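Local coordinates for methyltransferase-like protein of unknown function (Silicibacter pomeroyi DSS-3, PDB 3CVO), which is of unknown function but, as a member of the class I methyltransferase family with a Rossmann-like fold, probably binds S-adenosylmethionine and transfers its methyl group, at residues A[28-32]-A[49-53]. Sequence-based numbering, arbitrary orientation.
With EDO (1,2-ethanediol), chain O.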
loop_
_atom_site.group_PDB
_atom_site.type_symbol
_atom_site.label_atom_id
_atom_site.label_comp_id
_atom_site.label_asym_id
_atom_site.label_seq_id
_atom_site.Cartn_x
_atom_site.Cartn_y
_atom_site.Cartn_z
ATOM N N TYR A 28 22.185 18.689 -8.880
ATOM C CA TYR A 28 21.681 19.715 -7.960
ATOM C C TYR A 28 21.823 21.116 -8.568
ATOM O O TYR A 28 21.001 22.008 -8.339
ATOM C CB TYR A 28 22.413 19.654 -6.604
ATOM C CG TYR A 28 21.886 18.581 -5.661
ATOM C CD1 TYR A 28 21.100 17.528 -6.120
ATOM C CD2 TYR A 28 22.136 18.647 -4.302
ATOM C CE1 TYR A 28 20.591 16.580 -5.242
ATOM C CE2 TYR A 28 21.635 17.701 -3.418
ATOM C CZ TYR A 28 20.868 16.661 -3.882
ATOM O OH TYR A 28 20.343 15.678 -2.989
ATOM N N GLU A 29 22.874 21.281 -9.363
ATOM C CA GLU A 29 23.147 22.564 -10.023
ATOM C C GLU A 29 22.057 22.813 -11.029
ATOM O O GLU A 29 21.556 23.924 -11.154
ATOM C CB GLU A 29 24.539 22.605 -10.665
ATOM C CG GLU A 29 25.590 22.775 -9.593
ATOM C CD GLU A 29 27.031 22.825 -10.089
ATOM O OE1 GLU A 29 27.313 22.421 -11.244
ATOM O OE2 GLU A 29 27.893 23.251 -9.285
ATOM N N GLU A 30 21.657 21.740 -11.692
ATOM C CA GLU A 30 20.680 21.795 -12.785
ATOM C C GLU A 30 19.236 21.917 -12.273
ATOM O O GLU A 30 18.390 22.454 -12.946
ATOM C CB GLU A 30 20.792 20.571 -13.724
ATOM C CG GLU A 30 21.936 20.619 -14.731
ATOM N N ALA A 31 18.963 21.377 -11.098
ATOM C CA ALA A 31 17.620 21.404 -10.471
ATOM C C ALA A 31 17.297 22.734 -9.811
ATOM O O ALA A 31 18.184 23.436 -9.335
ATOM C CB ALA A 31 17.549 20.312 -9.378
ATOM N N GLU A 32 16.011 23.068 -9.758
ATOM C CA GLU A 32 15.557 24.163 -8.889
ATOM C C GLU A 32 15.007 23.609 -7.589
ATOM O O GLU A 32 15.267 24.135 -6.502
ATOM C CB GLU A 32 14.462 25.007 -9.511
ATOM C CG GLU A 32 13.884 25.984 -8.491
ATOM C CD GLU A 32 12.634 26.722 -8.949
ATOM O OE1 GLU A 32 11.787 26.120 -9.660
ATOM O OE2 GLU A 32 12.506 27.916 -8.574
ATOM N N LEU A 49 24.203 26.131 -2.847
ATOM C CA LEU A 49 23.841 26.595 -4.173
ATOM C C LEU A 49 22.693 27.608 -4.091
ATOM O O LEU A 49 21.736 27.447 -3.309
ATOM C CB LEU A 49 23.463 25.429 -5.086
ATOM C CG LEU A 49 24.546 24.379 -5.378
ATOM C CD1 LEU A 49 23.944 23.130 -6.059
ATOM C CD2 LEU A 49 25.646 24.965 -6.207
ATOM N N PRO A 50 22.784 28.686 -4.880
ATOM C CA PRO A 50 21.701 29.660 -4.804
ATOM C C PRO A 50 20.462 29.249 -5.558
ATOM O O PRO A 50 20.513 28.469 -6.489
ATOM C CB PRO A 50 22.306 30.912 -5.414
ATOM C CG PRO A 50 23.368 30.392 -6.354
ATOM C CD PRO A 50 23.924 29.171 -5.674
ATOM N N GLY A 51 19.350 29.780 -5.099
ATOM C CA GLY A 51 18.074 29.675 -5.795
ATOM C C GLY A 51 17.441 28.296 -5.779
ATOM O O GLY A 51 16.674 27.957 -6.661
ATOM N N LYS A 52 17.734 27.508 -4.757
ATOM C CA LYS A 52 17.148 26.158 -4.615
ATOM C C LYS A 52 16.058 26.038 -3.557
ATOM O O LYS A 52 16.044 26.741 -2.559
ATOM C CB LYS A 52 18.209 25.134 -4.250
ATOM C CG LYS A 52 19.476 25.140 -5.068
ATOM C CD LYS A 52 19.261 24.918 -6.550
ATOM C CE LYS A 52 20.588 24.838 -7.250
ATOM N NZ LYS A 52 20.469 24.919 -8.728
ATOM N N HIS A 53 15.135 25.109 -3.794
ATOM C CA HIS A 53 14.168 24.747 -2.795
ATOM C C HIS A 53 14.426 23.284 -2.443
ATOM O O HIS A 53 14.319 22.432 -3.306
ATOM C CB HIS A 53 12.746 24.910 -3.321
ATOM C CG HIS A 53 11.694 24.540 -2.325
ATOM N ND1 HIS A 53 11.043 25.475 -1.547
ATOM C CD2 HIS A 53 11.202 23.330 -1.954
ATOM C CE1 HIS A 53 10.187 24.858 -0.750
ATOM N NE2 HIS A 53 10.258 23.558 -0.984
HETATM C C1 EDO O . 7.456 22.236 1.266
HETATM O O1 EDO O . 8.059 22.176 -0.048
HETATM C C2 EDO O . 8.259 21.403 2.272
HETATM O O2 EDO O . 9.665 21.691 2.138
#
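Lys52 sends its ammonium group to the C-terminal end of helix 18-30, where two carbonyls of the last turn and that of Ala31, the first residue to leave the helix, receive it. Lys52 NZ lies 2.8 Å from Ala31 O, in line with that carbonyl. Lys52 NZ meets Glu29 O, also at 2.8 Å, from above the carbonyl plane, and makes a weak bond to Tyr28 O. A lysine suits this place because its charge probably offsets the negative end of the helix dipole, where the helix gives few N-H partners. The chain bends at chi2 (-59°) and then runs straight to the carbonyls. Beside it, Leu49 CD1 packs 3.8 Å from Tyr28 CB, and both leucine methyls reach Glu29 CG, the side chains crossing at about a right angle. His53 N donates a nearly straight bond of 2.9 Å to Glu32 O, and His53 NE2 donates one of 2.8 Å to O1 of an ethanediol probably from the crystallisation liquor. Gly51 takes a positive phi (71°), which residues with side chains adopt less readily. Lys52 N is bonded to Thr80 OG1, and Tyr28 OH to Glu36 OE2. Both segments lead into adjacent parallel strands, 33-37 and 53-58, of the Rossmann-like methyltransferase sheet.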